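Local atomic coordinates of beta-lactamase (Klebsiella pneumoniae, PDB entry 6KBY), a protein that probably hydrolyses beta-lactam antibiotics as a class C serine beta-lactamase, and in this crystal carries AMP covalently attached in its ligand pocket. Residues Ser71-Ala77 and Tyr156-Thr161; Lys338-Ile342 and Ile362-Glu367. All coordinates share one frame; numbering follows the deposited sequence.

Overall arrangement
Contact 1 (71-77 with 156-161) lies in the AMP pocket and holds S71, covalently bound to AMP; its centre is about 7 Å from the centre of the chain. Contact 2 (338-342 with 362-367) lies about 19 Å from that centre and away from the AMP pocket, where the C-terminal helix meets an inner strand of the large antiparallel sheet. Contact 1 and contact 2 do not touch: their centres are about 26 Å apart and the nearest atoms of contact 1 and contact 2 about 8 Å apart. The sheet relates them: L72 of contact 1 packs on strand 328-335, the direct neighbour of strand 340-346, whose M340 and I342 pack on residues 362-366 in contact 2.

Contact 1 of 2, residues Ser71-Ala77 and Tyr156-Thr161; sequences SLSKTFA and YSNIGT. With AMP (adenosine monophosphate), chain B.
K74 reaches from helix 72-86 across the first turn of helix 158-171 at T161 and ends among N158, Y156 and S71. Its CB and CG lie against the T161 methyl, with K74 CG 3.6 Å from T161 CG2. CD passes between T161 OG1 and the phenol oxygen of Y156, and K74 CE comes to 3.3 Å from T161 OG1, a hydroxyl tied back to S157 O. The chain stays extended until its last bend (chi4 57°), which turns NZ toward its acceptors. K74 NZ donates to N158 OD1 at 2.7 Å, from a point tilted 31° out of the carbonyl plane. A second bond runs from K74 NZ to S71 OG at 2.8 Å, and a third goes to A227 O. The bond from K74 NZ to Y156 OH, at 3.4 Å, is weak. L125 O takes the N158 ND2 donor, which fixes the amide with OD1 facing the lysine. S71 OG, bonded to the AMP phosphorus, lies at the edge of the Y156 ring, 3.0 Å from Y156 OH. That phenol oxygen is hydrogen-bonded to K321 and also approaches AMP O2P. S71 and K74 fit the SxxK motif, and Y156 and N158 the YxN motif, of class C enzymes. One turn further along helix 72-86, A77 CB meets T161 CG2, a second point of contact between the two helices. A77 also touches Y176 of helix 176-187, while L72 faces away from T161 and packs on strand 328-335.

Contact 2 of 2, residues Lys338-Ile342 and Ile362-Glu367; sequences KKMGI and ILSSLE
M340 starts with CG swung in over the backbone, flanked by N and C (chi1 67°), and a bend at chi3 (46°) lays its methyl on L366: M340 CE is 3.7 Å from L366 CB. The two side chains run antiparallel alongside one another, with M340 SD also 4.2 Å from L363 CB. In I342, CG1 stands anti to the backbone N (chi1 -175°), carrying CD1 crosswise onto I362, where I342 CD1 and I362 CD1 come to 3.6 Å. L363 pushes CD2 against the strand itself, 4.1 Å from both G341 C and I342 CB, while I342 CG2 packs on the rest of the leucine fork. I362 and L363 of the C-terminal helix, with L366 beyond them, thus pack on strand 340-346. I362 continues onto V19 and L22 of helix 11-30, and L366 onto V39 and V41 of the adjacent strand 34-41. On the exposed side, E367 OE1 is held by a salt bridge from K370, and K338 NZ adds a long one to E367 OE1 at 3.8 Å. One water accepts from K338 NZ and donates to E367 OE2. The chemistry is therefore divided: apolar groups join the C-terminal helix and the residues after it to the strand, while a long, water-bridged ion pair spans the exposed edge.

Contact 1 of 2, residues Ser71-Ala77 and Tyr156-Thr161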
loop_
_atom_site.group_PDB
_atom_site.type_symbol
_atom_site.label_atom_id
_atom_site.label_comp_id
_atom_site.label_asym_id
_atom_site.label_seq_id
_atom_site.Cartn_x
_atom_site.Cartn_y
_atom_site.Cartn_z
ATOM N N SER A 71 -3.689 3.230 -2.867
ATOM C CA SER A 71 -3.548 2.864 -1.454
ATOM C C SER A 71 -2.305 2.063 -1.101
ATOM O O SER A 71 -2.080 1.846 0.097
ATOM C CB SER A 71 -4.770 2.113 -0.960
ATOM O OG SER A 71 -5.883 2.973 -1.010
ATOM N N LEU A 72 -1.486 1.613 -2.055
ATOM C CA LEU A 72 -0.174 1.158 -1.615
ATOM C C LEU A 72 0.498 2.261 -0.825
ATOM O O LEU A 72 1.302 1.980 0.068
ATOM C CB LEU A 72 0.707 0.730 -2.785
ATOM C CG LEU A 72 0.206 -0.454 -3.605
ATOM C CD1 LEU A 72 1.293 -0.956 -4.537
ATOM C CD2 LEU A 72 -0.271 -1.547 -2.681
ATOM N N SER A 73 0.118 3.517 -1.104
ATOM C CA SER A 73 0.668 4.660 -0.393
ATOM C C SER A 73 0.421 4.576 1.107
ATOM O O SER A 73 1.217 5.106 1.886
ATOM C CB SER A 73 0.048 5.946 -0.936
ATOM O OG SER A 73 0.212 6.053 -2.342
ATOM N N LYS A 74 -0.674 3.937 1.526
ATOM C CA LYS A 74 -0.963 3.850 2.954
ATOM C C LYS A 74 0.137 3.109 3.697
ATOM O O LYS A 74 0.394 3.393 4.876
ATOM C CB LYS A 74 -2.303 3.154 3.188
ATOM C CG LYS A 74 -3.495 3.869 2.568
ATOM C CD LYS A 74 -4.813 3.311 3.091
ATOM C CE LYS A 74 -5.984 4.225 2.767
ATOM N NZ LYS A 74 -6.090 4.476 1.304
ATOM N N THR A 75 0.789 2.142 3.039
ATOM C CA THR A 75 1.851 1.408 3.716
ATOM C C THR A 75 3.071 2.285 3.956
ATOM O O THR A 75 3.841 2.019 4.883
ATOM C CB THR A 75 2.250 0.132 2.956
ATOM O OG1 THR A 75 2.914 0.463 1.724
ATOM C CG2 THR A 75 1.054 -0.762 2.680
ATOM N N PHE A 76 3.272 3.317 3.129
ATOM C CA PHE A 76 4.359 4.260 3.375
ATOM C C PHE A 76 4.051 5.157 4.567
ATOM O O PHE A 76 4.946 5.467 5.358
ATOM C CB PHE A 76 4.656 5.071 2.110
ATOM C CG PHE A 76 5.194 4.228 0.990
ATOM C CD1 PHE A 76 4.332 3.558 0.137
ATOM C CD2 PHE A 76 6.557 4.037 0.832
ATOM C CE1 PHE A 76 4.820 2.744 -0.873
ATOM C CE2 PHE A 76 7.051 3.222 -0.181
ATOM C CZ PHE A 76 6.179 2.579 -1.031
ATOM N N ALA A 77 2.793 5.577 4.715
ATOM C CA ALA A 77 2.399 6.311 5.912
ATOM C C ALA A 77 2.635 5.468 7.160
ATOM O O ALA A 77 3.129 5.971 8.177
ATOM C CB ALA A 77 0.933 6.742 5.811
ATOM N N TYR A 156 -12.230 0.795 6.714
ATOM C CA TYR A 156 -11.091 1.242 5.921
ATOM C C TYR A 156 -11.250 2.730 5.623
ATOM O O TYR A 156 -12.327 3.178 5.213
ATOM C CB TYR A 156 -11.081 0.415 4.636
ATOM C CG TYR A 156 -9.901 0.628 3.735
ATOM C CD1 TYR A 156 -8.688 0.012 3.986
ATOM C CD2 TYR A 156 -10.023 1.389 2.585
ATOM C CE1 TYR A 156 -7.613 0.186 3.137
ATOM C CE2 TYR A 156 -8.949 1.571 1.732
ATOM C CZ TYR A 156 -7.743 0.971 2.025
ATOM O OH TYR A 156 -6.663 1.133 1.185
ATOM N N SER A 157 -10.197 3.516 5.861
ATOM C CA SER A 157 -10.366 4.967 5.873
ATOM C C SER A 157 -9.172 5.705 5.291
ATOM O O SER A 157 -8.054 5.600 5.812
ATOM C CB SER A 157 -10.630 5.472 7.291
ATOM O OG SER A 157 -10.750 6.891 7.301
ATOM N N ASN A 158 -9.433 6.515 4.261
ATOM C CA ASN A 158 -8.412 7.448 3.799
ATOM C C ASN A 158 -8.140 8.532 4.831
ATOM O O ASN A 158 -7.003 9.004 4.949
ATOM C CB ASN A 158 -8.835 8.071 2.473
ATOM C CG ASN A 158 -8.895 7.043 1.376
ATOM O OD1 ASN A 158 -7.877 6.483 1.000
ATOM N ND2 ASN A 158 -10.101 6.709 0.927
ATOM N N ILE A 159 -9.165 8.948 5.574
ATOM C CA ILE A 159 -8.993 10.025 6.546
ATOM C C ILE A 159 -8.098 9.572 7.688
ATOM O O ILE A 159 -7.158 10.272 8.076
ATOM C CB ILE A 159 -10.351 10.516 7.080
ATOM C CG1 ILE A 159 -11.351 10.790 5.955
ATOM C CG2 ILE A 159 -10.144 11.758 7.943
ATOM C CD1 ILE A 159 -12.732 11.212 6.464
ATOM N N GLY A 160 -8.397 8.407 8.263
ATOM C CA GLY A 160 -7.559 7.895 9.336
ATOM C C GLY A 160 -6.112 7.723 8.911
ATOM O O GLY A 160 -5.191 8.070 9.656
ATOM N N THR A 161 -5.891 7.218 7.693
ATOM C CA THR A 161 -4.528 7.094 7.185
ATOM C C THR A 161 -3.869 8.457 7.074
ATOM O O THR A 161 -2.675 8.608 7.367
ATOM C CB THR A 161 -4.521 6.407 5.819
ATOM O OG1 THR A 161 -5.282 5.198 5.873
ATOM C CG2 THR A 161 -3.099 6.090 5.403
HETATM P P AMP B . -7.001 2.654 -2.048
HETATM O O1P AMP B . -6.378 2.534 -3.404
HETATM O O2P AMP B . -7.777 1.484 -1.506
HETATM O "O5'" AMP B . -7.880 3.975 -1.969
HETATM C "C5'" AMP B . -7.360 5.211 -2.436
HETATM C "C4'" AMP B . -8.028 5.652 -3.712
HETATM O "O4'" AMP B . -9.408 6.025 -3.445
HETATM C "C3'" AMP B . -7.425 6.887 -4.369
HETATM O "O3'" AMP B . -6.292 6.594 -5.165
HETATM C "C2'" AMP B . -8.597 7.468 -5.144
HETATM O "O2'" AMP B . -8.816 6.743 -6.347
HETATM C "C1'" AMP B . -9.752 7.176 -4.188
HETATM N N9 AMP B . -9.967 8.284 -3.238
HETATM C C8 AMP B . -9.732 8.241 -1.907
HETATM N N7 AMP B . -10.036 9.427 -1.318
HETATM C C5 AMP B . -10.471 10.253 -2.290
HETATM C C6 AMP B . -10.953 11.650 -2.357
HETATM N N6 AMP B . -11.023 12.414 -1.242
HETATM N N1 AMP B . -11.312 12.137 -3.569
HETATM C C2 AMP B . -11.242 11.384 -4.685
HETATM N N3 AMP B . -10.815 10.106 -4.696
HETATM C C4 AMP B . -10.425 9.497 -3.551
#

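Contact 2 of 2, residues Lys338-Ile342 and Ile362-Glu367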
loop_
_atom_site.group_PDB
_atom_site.type_symbol
_atom_site.label_atom_id
_atom_site.label_comp_id
_atom_site.label_asym_id
_atom_site.label_seq_id
_atom_site.Cartn_x
_atom_site.Cartn_y
_atom_site.Cartn_z
ATOM N N LYS A 338 9.059 -17.605 2.463
ATOM C CA LYS A 338 9.501 -18.105 1.176
ATOM C C LYS A 338 10.351 -17.095 0.421
ATOM O O LYS A 338 10.791 -17.390 -0.693
ATOM C CB LYS A 338 8.289 -18.523 0.338
ATOM C CG LYS A 338 7.419 -19.590 0.999
ATOM C CD LYS A 338 8.222 -20.818 1.410
ATOM C CE LYS A 338 7.319 -21.877 2.016
ATOM N NZ LYS A 338 8.099 -23.014 2.584
ATOM N N LYS A 339 10.609 -15.931 1.012
ATOM C CA LYS A 339 11.329 -14.840 0.359
ATOM C C LYS A 339 10.827 -14.633 -1.064
ATOM O O LYS A 339 11.589 -14.482 -2.025
ATOM C CB LYS A 339 12.845 -15.022 0.421
ATOM C CG LYS A 339 13.396 -15.233 1.824
ATOM C CD LYS A 339 13.303 -14.002 2.720
ATOM C CE LYS A 339 13.899 -14.324 4.086
ATOM N NZ LYS A 339 14.049 -13.132 4.962
ATOM N N MET A 340 9.513 -14.646 -1.206
ATOM C CA MET A 340 8.925 -14.443 -2.512
ATOM C C MET A 340 7.927 -13.304 -2.443
ATOM O O MET A 340 7.259 -13.095 -1.424
ATOM C CB MET A 340 8.299 -15.703 -3.069
ATOM C CG MET A 340 7.116 -16.184 -2.326
ATOM S SD MET A 340 6.495 -17.695 -3.073
ATOM C CE MET A 340 7.962 -18.669 -3.322
ATOM N N GLY A 341 7.858 -12.545 -3.521
ATOM C CA GLY A 341 6.983 -11.392 -3.546
ATOM C C GLY A 341 6.668 -11.006 -4.968
ATOM O O GLY A 341 7.381 -11.369 -5.914
ATOM N N ILE A 342 5.577 -10.260 -5.108
ATOM C CA ILE A 342 5.121 -9.814 -6.412
ATOM C C ILE A 342 4.555 -8.406 -6.304
ATOM O O ILE A 342 3.893 -8.052 -5.318
ATOM C CB ILE A 342 4.102 -10.795 -7.030
ATOM C CG1 ILE A 342 3.731 -10.374 -8.452
ATOM C CG2 ILE A 342 2.864 -10.940 -6.157
ATOM C CD1 ILE A 342 2.921 -11.417 -9.183
ATOM N N ILE A 362 0.689 -16.939 -9.655
ATOM C CA ILE A 362 2.113 -16.741 -9.903
ATOM C C ILE A 362 2.942 -17.221 -8.717
ATOM O O ILE A 362 3.876 -18.017 -8.877
ATOM C CB ILE A 362 2.412 -15.278 -10.269
ATOM C CG1 ILE A 362 1.793 -14.945 -11.623
ATOM C CG2 ILE A 362 3.919 -15.044 -10.304
ATOM C CD1 ILE A 362 1.813 -13.471 -11.958
ATOM N N LEU A 363 2.625 -16.748 -7.511
ATOM C CA LEU A 363 3.444 -17.155 -6.374
ATOM C C LEU A 363 3.352 -18.660 -6.131
ATOM O O LEU A 363 4.350 -19.300 -5.779
ATOM C CB LEU A 363 3.089 -16.349 -5.125
ATOM C CG LEU A 363 3.425 -14.848 -5.153
ATOM C CD1 LEU A 363 3.289 -14.244 -3.764
ATOM C CD2 LEU A 363 4.809 -14.565 -5.725
ATOM N N SER A 364 2.179 -19.253 -6.344
ATOM C CA SER A 364 2.050 -20.691 -6.133
ATOM C C SER A 364 2.907 -21.498 -7.102
ATOM O O SER A 364 3.256 -22.645 -6.797
ATOM C CB SER A 364 0.580 -21.109 -6.217
ATOM O OG SER A 364 -0.183 -20.477 -5.201
ATOM N N SER A 365 3.272 -20.927 -8.253
ATOM C CA SER A 365 4.084 -21.622 -9.244
ATOM C C SER A 365 5.568 -21.657 -8.896
ATOM O O SER A 365 6.323 -22.365 -9.576
ATOM C CB SER A 365 3.915 -20.952 -10.613
ATOM O OG SER A 365 4.703 -19.771 -10.718
ATOM N N LEU A 366 6.005 -20.942 -7.859
ATOM C CA LEU A 366 7.426 -20.658 -7.678
ATOM C C LEU A 366 8.216 -21.738 -6.942
ATOM O O LEU A 366 9.446 -21.635 -6.866
ATOM C CB LEU A 366 7.623 -19.305 -6.999
ATOM C CG LEU A 366 7.100 -18.112 -7.794
ATOM C CD1 LEU A 366 7.420 -16.830 -7.042
ATOM C CD2 LEU A 366 7.694 -18.082 -9.192
ATOM N N GLU A 367 7.566 -22.759 -6.391
ATOM C CA GLU A 367 8.292 -23.920 -5.893
ATOM C C GLU A 367 7.382 -25.135 -5.973
ATOM O O GLU A 367 6.165 -25.016 -6.133
ATOM C CB GLU A 367 8.824 -23.726 -4.464
ATOM C CG GLU A 367 7.745 -23.783 -3.397
ATOM C CD GLU A 367 8.287 -23.683 -1.978
ATOM O OE1 GLU A 367 7.487 -23.851 -1.026
ATOM O OE2 GLU A 367 9.503 -23.444 -1.797
HETATM O O HOH W 1 9.999 -24.097 0.889
#